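Transcription initiation factor IIB,Transcription initiation factor IIB (Methanocaldococcus jannaschii, PDB 5O9J) is a mini-intein of the HINT fold that probably excises itself from its host transcription factor by protein splicing, joining the flanking sequences. Local coordinates at residues I43-C49 with V68-H74; V54-S59 with N168-V173; V76-E81 with K153-T157; D118-K124 with D142-I148. All blocks are in the same frame, centred on the assembly; numbering follows the deposited sequence.

Contacts 1, 3 and 4 are antiparallel strand pairings within the intein splicing domain; contact 2 joins strands of two different sheets. Contacts 1 and 2 have centres about 17 Å apart and touch: Val68 CG2 lies 3.8 Å from Val54 CG1, and strand 44-48 is followed in the chain by strand 52-57. Contact 3 follows contact 1 directly in the sequence, their centres about 20 Å apart. Contacts 3 and 4 use the two ends of the long strand 143-154 in one sheet, with nearest atoms about 7 Å apart. Contacts 1 and 4 lie on opposite sides of the chain's centre, about 32 Å between centres, and so mark two distant parts of the fold.

Contact 1: I43-C49 with V68-H74; sequences ILEIAKC and VSEVSRH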
# COMPACT_ATOMS: atom_id res chain seq x y z
N ILE A 43 -12.20 13.68 8.22
CA ILE A 43 -11.50 12.73 9.08
C ILE A 43 -10.02 12.69 8.75
O ILE A 43 -9.23 12.07 9.47
CB ILE A 43 -12.09 11.32 8.94
CG1 ILE A 43 -12.15 10.91 7.46
CG2 ILE A 43 -13.48 11.26 9.56
CD1 ILE A 43 -12.71 9.52 7.22
N LEU A 44 -9.64 13.36 7.66
CA LEU A 44 -8.28 13.33 7.15
C LEU A 44 -7.37 14.38 7.78
O LEU A 44 -7.63 15.58 7.67
CB LEU A 44 -8.28 13.53 5.64
CG LEU A 44 -8.04 12.32 4.74
CD1 LEU A 44 -7.63 12.81 3.36
CD2 LEU A 44 -6.98 11.39 5.32
N GLU A 45 -6.30 13.92 8.43
CA GLU A 45 -5.23 14.77 8.94
C GLU A 45 -4.06 14.75 7.96
O GLU A 45 -3.48 13.70 7.72
CB GLU A 45 -4.75 14.27 10.30
CG GLU A 45 -4.91 15.23 11.46
CD GLU A 45 -4.62 14.56 12.80
OE1 GLU A 45 -4.90 13.34 12.94
OE2 GLU A 45 -4.10 15.24 13.71
N ILE A 46 -3.71 15.90 7.40
CA ILE A 46 -2.67 15.97 6.38
C ILE A 46 -1.53 16.87 6.80
O ILE A 46 -1.75 18.02 7.19
CB ILE A 46 -3.22 16.48 5.05
CG1 ILE A 46 -4.33 15.55 4.55
CG2 ILE A 46 -2.11 16.61 4.02
CD1 ILE A 46 -5.33 16.24 3.64
N ALA A 47 -0.30 16.36 6.72
CA ALA A 47 0.88 17.17 6.97
C ALA A 47 1.76 17.17 5.75
O ALA A 47 2.02 16.11 5.18
CB ALA A 47 1.66 16.66 8.17
N LYS A 48 2.23 18.34 5.35
CA LYS A 48 3.22 18.40 4.30
C LYS A 48 4.57 18.15 4.96
O LYS A 48 4.75 18.50 6.12
CB LYS A 48 3.20 19.75 3.57
CG LYS A 48 4.41 20.62 3.83
CD LYS A 48 4.82 21.34 2.55
CE LYS A 48 6.17 22.03 2.70
NZ LYS A 48 6.61 22.62 1.40
N CYS A 49 5.49 17.50 4.25
CA CYS A 49 6.79 17.17 4.85
C CYS A 49 7.98 17.47 3.94
O CYS A 49 7.83 17.63 2.72
CB CYS A 49 6.81 15.70 5.27
SG CYS A 49 6.54 14.52 3.94
N VAL A 68 8.49 12.39 -1.07
CA VAL A 68 7.13 12.42 -0.53
C VAL A 68 6.78 13.88 -0.28
O VAL A 68 7.56 14.61 0.35
CB VAL A 68 7.02 11.60 0.76
CG1 VAL A 68 5.59 11.68 1.35
CG2 VAL A 68 7.42 10.14 0.50
N SER A 69 5.63 14.33 -0.77
CA SER A 69 5.27 15.74 -0.62
C SER A 69 4.49 15.97 0.67
O SER A 69 4.71 16.96 1.35
CB SER A 69 4.45 16.20 -1.82
OG SER A 69 3.32 15.36 -1.99
N GLU A 70 3.59 15.05 0.99
CA GLU A 70 2.80 15.14 2.21
C GLU A 70 2.44 13.75 2.72
O GLU A 70 2.51 12.76 1.99
CB GLU A 70 1.53 15.97 1.97
CG GLU A 70 0.62 15.42 0.89
CD GLU A 70 -0.63 16.25 0.63
OE1 GLU A 70 -0.57 17.50 0.75
OE2 GLU A 70 -1.67 15.64 0.29
N VAL A 71 2.07 13.67 3.99
CA VAL A 71 1.60 12.42 4.57
C VAL A 71 0.25 12.67 5.22
O VAL A 71 -0.09 13.81 5.52
CB VAL A 71 2.57 11.84 5.62
CG1 VAL A 71 3.96 11.61 5.02
CG2 VAL A 71 2.65 12.76 6.83
N SER A 72 -0.51 11.61 5.43
CA SER A 72 -1.80 11.77 6.06
C SER A 72 -2.24 10.49 6.73
O SER A 72 -1.66 9.42 6.50
CB SER A 72 -2.84 12.23 5.02
OG SER A 72 -3.24 11.18 4.16
N ARG A 73 -3.25 10.61 7.58
CA ARG A 73 -3.85 9.48 8.27
C ARG A 73 -5.33 9.78 8.47
O ARG A 73 -5.73 10.95 8.46
CB ARG A 73 -3.16 9.24 9.62
CG ARG A 73 -3.43 10.35 10.65
CD ARG A 73 -2.66 10.17 11.96
NE ARG A 73 -2.82 11.34 12.83
CZ ARG A 73 -2.18 11.52 13.98
NH1 ARG A 73 -1.32 10.61 14.42
NH2 ARG A 73 -2.39 12.62 14.70
N HIS A 74 -6.13 8.73 8.64
CA HIS A 74 -7.53 8.88 9.03
C HIS A 74 -7.96 7.65 9.81
O HIS A 74 -7.37 6.58 9.65
CB HIS A 74 -8.43 9.11 7.81
CG HIS A 74 -8.35 8.03 6.77
ND1 HIS A 74 -9.20 6.94 6.76
CD2 HIS A 74 -7.54 7.88 5.70
CE1 HIS A 74 -8.91 6.17 5.74
NE2 HIS A 74 -7.91 6.70 5.07
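Glu45 and Arg73 face each other as an antiparallel hydrogen-bonded pair and add a salt bridge on the same face of the sheet. Their side chains run alongside one another, pointing the same way, and Arg73 grips the carboxylate side-on. Arg73 NE reaches Glu45 OE1 at 2.9 Å and Arg73 NH2 reaches the same Glu45 OE1 at 3.1 Å; a weak bond joins NH2 to OE2. Carboxylate and guanidinium planes are turned 44° apart; OE1 lies close to the guanidinium plane, but both nitrogens meet it from above one face of the carboxylate. The arginine chain is extended from CG to NE (chi2 -175°, chi3 173°), which brings its head beside the glutamate. Arg73 NH1 is salt-bridged in turn to Asp29 of helix 24-33. A leucine in place of Arg73 would probably leave both Glu45 and Asp29 without their positive mate. The backbones are held by Ala47 N to Val71 O at 2.8 Å and its return bond, Val71 N to Ala47 O. Farther along, Cys49 N meets Ser69 O at 3.1 Å. On the other face Ile46 CG1 packs on Ser72 CB at 3.7 Å. Near the end of the pair Leu44 CD2 sits 3.6 Å from His74 CD2, the side chains alongside each other. Helix 24-33 covers Ala47 and Val71, while strands 160-165 and 38-41 flank the pair within the sheet.

Contact 2: V54-S59 with N168-V173; sequences VIAFNS and NAENFV
The Asn171 amide meets the backbone of Phe57 edge-on, pairing with it as a peptide unit of a neighbouring strand might. Phe57 N donates to Asn171 OD1 at 2.9 Å, in the amide's carbonyl plane and on a lone pair; Asn171 ND2 donates to Phe57 O at 2.8 Å, likewise on a lone pair, with the acceptor 7° out of the amide plane. This matched pair fixes the rotation of the amide, helped by a weak bond from ND2 to Ala169 O. ND2 also lies at the edge of the Phe57 ring, near its plane; that ring meets Phe63 edge-to-face, and the Phe172 ring meets that of Tyr3 with planes at about 55°. Asn171 carries CG between its backbone N and carbonyl carbon (chi1 68°), and this swings the amide across to Phe57. A leucine at Asn171 would probably leave both Phe57 N and Phe57 O without their mates in this buried spot, where the carbonyl of Asn171 already has no partner. One backbone bond, Val173 N to Ile55 O at 2.9 Å, continues the join. Ile55 CG2 lies 3.9 Å from Val173 CG2, the side chains side by side, and Val54 CG1 is 3.9 Å from Phe172 CB. Strand 52-57 shares a sheet with strand 63-67, and strand 171-174 with strand 127-131, so the contact joins two sheets, while Leu164 of strand 160-165 packs on Val54 and Phe172.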
# COMPACT_ATOMS: atom_id res chain seq x y z
N VAL A 54 10.65 7.89 -0.46
CA VAL A 54 10.27 6.48 -0.33
C VAL A 54 10.60 5.74 -1.63
O VAL A 54 10.72 6.36 -2.70
CB VAL A 54 8.78 6.35 0.01
CG1 VAL A 54 7.91 6.72 -1.19
CG2 VAL A 54 8.45 4.95 0.52
N ILE A 55 10.76 4.42 -1.55
CA ILE A 55 10.97 3.62 -2.75
C ILE A 55 9.68 3.56 -3.54
O ILE A 55 8.64 3.19 -3.02
CB ILE A 55 11.44 2.19 -2.44
CG1 ILE A 55 12.83 2.21 -1.81
CG2 ILE A 55 11.46 1.34 -3.72
CD1 ILE A 55 13.89 2.88 -2.68
N ALA A 56 9.76 3.95 -4.80
CA ALA A 56 8.60 3.92 -5.66
C ALA A 56 9.02 3.61 -7.07
O ALA A 56 10.19 3.71 -7.42
CB ALA A 56 7.86 5.25 -5.60
N PHE A 57 8.05 3.23 -7.88
CA PHE A 57 8.24 2.96 -9.30
C PHE A 57 7.93 4.22 -10.11
O PHE A 57 6.76 4.58 -10.27
CB PHE A 57 7.35 1.81 -9.72
CG PHE A 57 7.54 1.40 -11.12
CD1 PHE A 57 8.57 0.53 -11.48
CD2 PHE A 57 6.72 1.92 -12.10
CE1 PHE A 57 8.72 0.17 -12.80
CE2 PHE A 57 6.88 1.56 -13.39
CZ PHE A 57 7.87 0.68 -13.77
N ASN A 58 8.95 4.89 -10.64
CA ASN A 58 8.71 6.21 -11.22
C ASN A 58 8.24 6.21 -12.68
O ASN A 58 8.12 5.15 -13.31
CB ASN A 58 9.96 7.09 -11.08
CG ASN A 58 11.13 6.65 -11.97
OD1 ASN A 58 11.06 5.65 -12.71
ND2 ASN A 58 12.21 7.40 -11.91
N SER A 59 7.99 7.41 -13.21
CA SER A 59 7.51 7.60 -14.58
C SER A 59 8.50 7.12 -15.65
O SER A 59 8.11 6.90 -16.80
CB SER A 59 7.19 9.08 -14.83
OG SER A 59 6.19 9.54 -13.94
N ASN A 168 4.65 12.27 -9.42
CA ASN A 168 5.37 11.69 -10.56
C ASN A 168 5.65 10.19 -10.39
O ASN A 168 6.62 9.67 -10.96
CB ASN A 168 6.68 12.44 -10.81
CG ASN A 168 6.47 13.92 -11.04
OD1 ASN A 168 5.51 14.33 -11.69
ND2 ASN A 168 7.36 14.74 -10.48
N ALA A 169 4.81 9.52 -9.61
CA ALA A 169 4.92 8.07 -9.43
C ALA A 169 3.58 7.50 -9.00
O ALA A 169 3.13 6.49 -9.53
CB ALA A 169 6.00 7.74 -8.40
N GLU A 170 2.94 8.17 -8.05
CA GLU A 170 1.62 7.79 -7.56
C GLU A 170 1.51 6.30 -7.21
O GLU A 170 0.47 5.67 -7.42
CB GLU A 170 0.55 8.19 -8.58
CG GLU A 170 0.47 9.70 -8.79
CD GLU A 170 -0.75 10.13 -9.57
OE1 GLU A 170 -1.62 9.27 -9.83
OE2 GLU A 170 -0.86 11.33 -9.90
N ASN A 171 2.60 5.76 -6.68
CA ASN A 171 2.64 4.45 -6.05
C ASN A 171 3.75 4.49 -5.01
O ASN A 171 4.51 5.46 -4.96
CB ASN A 171 2.89 3.33 -7.07
CG ASN A 171 4.29 3.38 -7.66
OD1 ASN A 171 5.26 2.95 -7.04
ND2 ASN A 171 4.41 3.93 -8.87
N PHE A 172 3.83 3.47 -4.17
CA PHE A 172 5.03 3.27 -3.38
C PHE A 172 5.13 1.84 -2.89
O PHE A 172 4.16 1.07 -2.93
CB PHE A 172 5.11 4.25 -2.19
CG PHE A 172 3.95 4.18 -1.24
CD1 PHE A 172 3.96 3.32 -0.16
CD2 PHE A 172 2.86 5.03 -1.41
CE1 PHE A 172 2.89 3.27 0.72
CE2 PHE A 172 1.80 5.00 -0.53
CZ PHE A 172 1.81 4.12 0.54
N VAL A 173 6.33 1.47 -2.47
CA VAL A 173 6.60 0.13 -2.01
C VAL A 173 6.43 0.10 -0.51
O VAL A 173 6.98 0.95 0.19
CB VAL A 173 8.02 -0.31 -2.41
CG1 VAL A 173 8.42 -1.52 -1.65
CG2 VAL A 173 8.09 -0.55 -3.92

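Contact 3: V76-E81 with K153-T157; sequences VSEMFE and KVEPT
Met79 and Val154 form an antiparallel hydrogen-bonded pair in the four-stranded sheet of this HINT fold, where strand 79-84 begins and the long strand 143-154 ends. Met79 N bonds to Val154 O at 3.0 Å, and Val154 N returns to Met79 O at 2.9 Å, almost straight at 177°. Phe80 and Lys153 follow as a non-hydrogen-bonded pair; in the other direction, toward Glu78 and Glu155, the strand pairing ends. Lys153 has an extended chain beyond CG, which lies anti to the carbonyl carbon (chi1 -68°); it runs alongside the Phe80 side chain, its CE 3.6 Å from Phe80 CE2. Glu78 holds CG between the backbone N and carbonyl carbon (chi1 62°), and its side chain crosses that of the lysine, with a long salt bridge of 3.6 Å from Glu78 OE1 to Lys153 NZ. Glu78 OE1 lies closer, at 3.2 Å, to Lys153 CD. The other carboxylate oxygen, OE2, is salt-bridged to Arg94, so Glu78 probably ties two positive groups together. On the opposite side of the sheet Met79 bends at its thioether and sets CE 3.7 Å from Pro156 CA. Asp6 of strand 5-6 touches both Met79 and Pro156. The proline ring, its gamma carbon puckered exo, wedges in beside the loop of Val76 and Ser77: Pro156 CG presses on Val76 CG2 at 3.5 Å, tighter than ordinary van der Waals contact.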
# COMPACT_ATOMS: atom_id res chain seq x y z
N VAL A 76 -10.01 4.39 10.86
CA VAL A 76 -10.70 3.35 10.12
C VAL A 76 -11.17 2.26 11.06
O VAL A 76 -10.47 1.89 12.00
CB VAL A 76 -9.80 2.74 9.03
CG1 VAL A 76 -9.74 3.66 7.83
CG2 VAL A 76 -8.41 2.49 9.57
N SER A 77 -12.36 1.73 10.79
CA SER A 77 -12.98 0.73 11.65
C SER A 77 -12.48 -0.68 11.38
O SER A 77 -12.15 -1.43 12.30
CB SER A 77 -14.50 0.76 11.48
OG SER A 77 -15.06 -0.52 11.71
N GLU A 78 -12.44 -1.04 10.10
CA GLU A 78 -12.12 -2.41 9.72
C GLU A 78 -11.12 -2.48 8.57
O GLU A 78 -11.04 -1.57 7.75
CB GLU A 78 -13.39 -3.16 9.31
CG GLU A 78 -14.08 -2.54 8.10
CD GLU A 78 -14.91 -3.55 7.32
OE1 GLU A 78 -15.18 -4.65 7.86
OE2 GLU A 78 -15.28 -3.23 6.17
N MET A 79 -10.37 -3.57 8.52
CA MET A 79 -9.57 -3.87 7.35
C MET A 79 -9.69 -5.34 7.03
O MET A 79 -9.92 -6.16 7.93
CB MET A 79 -8.12 -3.49 7.57
CG MET A 79 -7.87 -2.00 7.60
SD MET A 79 -6.11 -1.70 7.76
CE MET A 79 -5.69 -3.12 8.77
N PHE A 80 -9.53 -5.67 5.76
CA PHE A 80 -9.59 -7.05 5.31
C PHE A 80 -8.21 -7.65 5.34
O PHE A 80 -7.26 -7.04 4.85
CB PHE A 80 -10.18 -7.15 3.91
CG PHE A 80 -11.63 -6.78 3.83
CD1 PHE A 80 -12.03 -5.45 3.91
CD2 PHE A 80 -12.60 -7.75 3.65
CE1 PHE A 80 -13.37 -5.10 3.83
CE2 PHE A 80 -13.94 -7.42 3.56
CZ PHE A 80 -14.32 -6.09 3.66
N GLU A 81 -8.09 -8.82 5.93
CA GLU A 81 -6.86 -9.59 5.80
C GLU A 81 -7.07 -10.70 4.79
O GLU A 81 -7.87 -11.60 5.01
CB GLU A 81 -6.42 -10.16 7.15
CG GLU A 81 -5.11 -10.91 7.09
CD GLU A 81 -4.83 -11.65 8.38
OE1 GLU A 81 -5.64 -12.53 8.74
OE2 GLU A 81 -3.81 -11.35 9.04
N LYS A 153 -11.92 -10.23 8.70
CA LYS A 153 -12.04 -8.82 9.03
C LYS A 153 -11.34 -8.58 10.35
O LYS A 153 -11.60 -9.27 11.34
CB LYS A 153 -13.50 -8.39 9.07
CG LYS A 153 -14.16 -8.43 7.70
CD LYS A 153 -15.54 -7.79 7.71
CE LYS A 153 -16.15 -7.77 6.32
NZ LYS A 153 -17.39 -6.95 6.26
N VAL A 154 -10.40 -7.64 10.34
CA VAL A 154 -9.58 -7.37 11.51
C VAL A 154 -9.58 -5.88 11.85
O VAL A 154 -10.09 -5.04 11.08
CB VAL A 154 -8.13 -7.83 11.32
CG1 VAL A 154 -8.05 -9.33 11.12
CG2 VAL A 154 -7.49 -7.09 10.15
N GLU A 155 -9.01 -5.56 13.00
CA GLU A 155 -8.87 -4.17 13.43
C GLU A 155 -7.53 -3.65 12.97
O GLU A 155 -6.53 -4.39 13.00
CB GLU A 155 -8.98 -4.03 14.95
CG GLU A 155 -8.39 -5.21 15.76
CD GLU A 155 -9.22 -6.49 15.76
OE1 GLU A 155 -10.44 -6.39 15.98
OE2 GLU A 155 -8.60 -7.55 15.56
N PRO A 156 -7.49 -2.39 12.53
CA PRO A 156 -6.22 -1.74 12.19
C PRO A 156 -5.32 -1.71 13.42
O PRO A 156 -5.83 -1.54 14.52
CB PRO A 156 -6.64 -0.32 11.77
CG PRO A 156 -8.07 -0.44 11.40
CD PRO A 156 -8.64 -1.49 12.30
N THR A 157 -4.02 -1.89 13.23
CA THR A 157 -3.09 -1.92 14.35
C THR A 157 -3.22 -0.67 15.23
O THR A 157 -3.17 -0.76 16.46
CB THR A 157 -1.64 -2.04 13.87
OG1 THR A 157 -1.52 -3.16 12.98
CG2 THR A 157 -0.69 -2.22 15.05

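Contact 4: D118-K124 with D142-I148; sequences DILVLAK and DFIFLKI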
# COMPACT_ATOMS: atom_id res chain seq x y z
N ASP A 118 -10.87 -17.80 -4.75
CA ASP A 118 -10.49 -16.88 -5.82
C ASP A 118 -9.01 -17.00 -6.11
O ASP A 118 -8.21 -17.25 -5.21
CB ASP A 118 -10.83 -15.43 -5.46
CG ASP A 118 -12.08 -14.93 -6.15
OD1 ASP A 118 -12.41 -15.45 -7.24
OD2 ASP A 118 -12.73 -14.00 -5.62
N ILE A 119 -8.65 -16.82 -7.38
CA ILE A 119 -7.25 -16.86 -7.78
C ILE A 119 -6.70 -15.45 -7.97
O ILE A 119 -7.13 -14.72 -8.85
CB ILE A 119 -7.05 -17.65 -9.09
CG1 ILE A 119 -7.51 -19.10 -8.92
CG2 ILE A 119 -5.58 -17.60 -9.53
CD1 ILE A 119 -7.25 -19.97 -10.13
N LEU A 120 -5.76 -15.08 -7.11
CA LEU A 120 -5.11 -13.78 -7.21
C LEU A 120 -3.85 -13.87 -8.04
O LEU A 120 -3.18 -14.90 -8.06
CB LEU A 120 -4.78 -13.23 -5.82
CG LEU A 120 -5.97 -12.90 -4.94
CD1 LEU A 120 -5.53 -12.13 -3.69
CD2 LEU A 120 -7.00 -12.11 -5.72
N VAL A 121 -3.53 -12.79 -8.73
CA VAL A 121 -2.28 -12.71 -9.46
C VAL A 121 -1.32 -11.83 -8.69
O VAL A 121 -1.54 -10.63 -8.56
CB VAL A 121 -2.49 -12.16 -10.88
CG1 VAL A 121 -1.18 -12.24 -11.67
CG2 VAL A 121 -3.59 -12.93 -11.59
N LEU A 122 -0.27 -12.42 -8.15
CA LEU A 122 0.71 -11.65 -7.40
C LEU A 122 1.96 -11.47 -8.22
O LEU A 122 2.31 -12.32 -9.02
CB LEU A 122 1.05 -12.34 -6.07
CG LEU A 122 0.05 -12.15 -4.93
CD1 LEU A 122 -1.21 -12.97 -5.14
CD2 LEU A 122 0.69 -12.48 -3.59
N ALA A 123 2.63 -10.35 -8.02
CA ALA A 123 3.94 -10.18 -8.63
C ALA A 123 4.90 -11.13 -7.94
O ALA A 123 4.72 -11.48 -6.77
CB ALA A 123 4.42 -8.75 -8.51
N LYS A 124 5.92 -11.58 -8.66
CA LYS A 124 6.94 -12.41 -8.06
C LYS A 124 8.01 -11.51 -7.44
O LYS A 124 9.07 -11.31 -8.01
CB LYS A 124 7.53 -13.36 -9.10
CG LYS A 124 7.96 -14.69 -8.52
CD LYS A 124 8.49 -15.61 -9.60
CE LYS A 124 9.34 -16.70 -8.98
NZ LYS A 124 10.45 -16.11 -8.18
N ASP A 142 7.85 -11.30 -13.08
CA ASP A 142 7.10 -12.53 -13.26
C ASP A 142 5.88 -12.47 -12.35
O ASP A 142 5.88 -11.71 -11.39
CB ASP A 142 7.96 -13.75 -12.93
CG ASP A 142 9.03 -14.00 -13.97
OD1 ASP A 142 8.72 -13.89 -15.18
OD2 ASP A 142 10.18 -14.31 -13.58
N PHE A 143 4.85 -13.24 -12.68
CA PHE A 143 3.62 -13.25 -11.89
C PHE A 143 3.30 -14.66 -11.43
O PHE A 143 3.60 -15.63 -12.10
CB PHE A 143 2.46 -12.67 -12.70
CG PHE A 143 2.65 -11.23 -13.08
CD1 PHE A 143 2.24 -10.21 -12.24
CD2 PHE A 143 3.28 -10.89 -14.28
CE1 PHE A 143 2.43 -8.88 -12.58
CE2 PHE A 143 3.47 -9.57 -14.63
CZ PHE A 143 3.04 -8.56 -13.78
N ILE A 144 2.69 -14.78 -10.26
CA ILE A 144 2.33 -16.08 -9.74
C ILE A 144 0.86 -16.08 -9.37
O ILE A 144 0.28 -15.04 -9.08
CB ILE A 144 3.20 -16.46 -8.53
CG1 ILE A 144 3.03 -15.44 -7.41
CG2 ILE A 144 4.67 -16.52 -8.94
CD1 ILE A 144 3.95 -15.67 -6.24
N PHE A 145 0.25 -17.27 -9.39
CA PHE A 145 -1.20 -17.40 -9.20
C PHE A 145 -1.51 -18.18 -7.93
O PHE A 145 -1.18 -19.36 -7.82
CB PHE A 145 -1.83 -18.07 -10.42
CG PHE A 145 -1.62 -17.31 -11.69
CD1 PHE A 145 -0.41 -17.38 -12.36
CD2 PHE A 145 -2.61 -16.49 -12.20
CE1 PHE A 145 -0.20 -16.66 -13.53
CE2 PHE A 145 -2.41 -15.77 -13.37
CZ PHE A 145 -1.20 -15.85 -14.04
N LEU A 146 -2.16 -17.52 -6.98
CA LEU A 146 -2.36 -18.11 -5.67
C LEU A 146 -3.80 -17.99 -5.21
O LEU A 146 -4.40 -16.91 -5.27
CB LEU A 146 -1.42 -17.44 -4.66
CG LEU A 146 0.08 -17.47 -4.96
CD1 LEU A 146 0.84 -16.55 -4.01
CD2 LEU A 146 0.66 -18.89 -4.91
N LYS A 147 -4.36 -19.12 -4.75
CA LYS A 147 -5.72 -19.15 -4.24
C LYS A 147 -5.84 -18.45 -2.89
O LYS A 147 -4.96 -18.58 -2.03
CB LYS A 147 -6.23 -20.59 -4.11
CG LYS A 147 -6.67 -21.25 -5.41
CD LYS A 147 -7.33 -22.62 -5.15
CE LYS A 147 -7.73 -23.33 -6.44
NZ LYS A 147 -6.93 -24.55 -6.74
N ILE A 148 -6.93 -17.72 -2.69
CA ILE A 148 -7.25 -17.17 -1.39
C ILE A 148 -7.65 -18.31 -0.43
O ILE A 148 -8.48 -19.15 -0.77
CB ILE A 148 -8.39 -16.13 -1.49
CG1 ILE A 148 -7.93 -14.92 -2.30
CG2 ILE A 148 -8.86 -15.73 -0.10
CD1 ILE A 148 -9.00 -13.87 -2.53
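An antiparallel pairing of neighbouring strands joins Ile119 to Ala123 with Phe143 to Lys147, in the HINT-fold sheet that also holds strand 79-84. The axes of strands 119-123 and 143-148 approach to 4.5 Å, their directions 144° apart, so the pair is well twisted. The backbones bond regularly: Leu120 N to Leu146 O is 2.9 Å, Ile144 N to Leu122 O 2.8 Å, and at the end Lys124 N to Asp142 O 2.7 Å. One face carries Val121 and Phe145, whose side chains lie side by side. Val121 CG1 rests over a face of the Phe145 ring, Val121 CG2 comes 3.6 Å from Phe145 CE2, and Ile119 CG2 meets the same ring at its edge. Val121 CG1, anti to the backbone N (chi1 -174°), also touches Phe143 CB at 3.8 Å. On the other face Leu122 crosses Leu146 at about a right angle; near the strand end Leu120 CG meets Ile148 CG1 at 3.9 Å. Val84 and Ile82 of strand 79-84 pack against Leu120. Strand 96-102 also bonds to the backbone of strand 119-123, and Asp118 turns its carboxylate to Arg102. Charge plays little part across the pair: Lys124 and Asp142 run alongside each other, yet Lys124 NZ stays 5.7 Å from Asp142 OD2. The join therefore rests on the backbone bonds and on branched aliphatic and aromatic packing, with any attraction between those two charges probably weak.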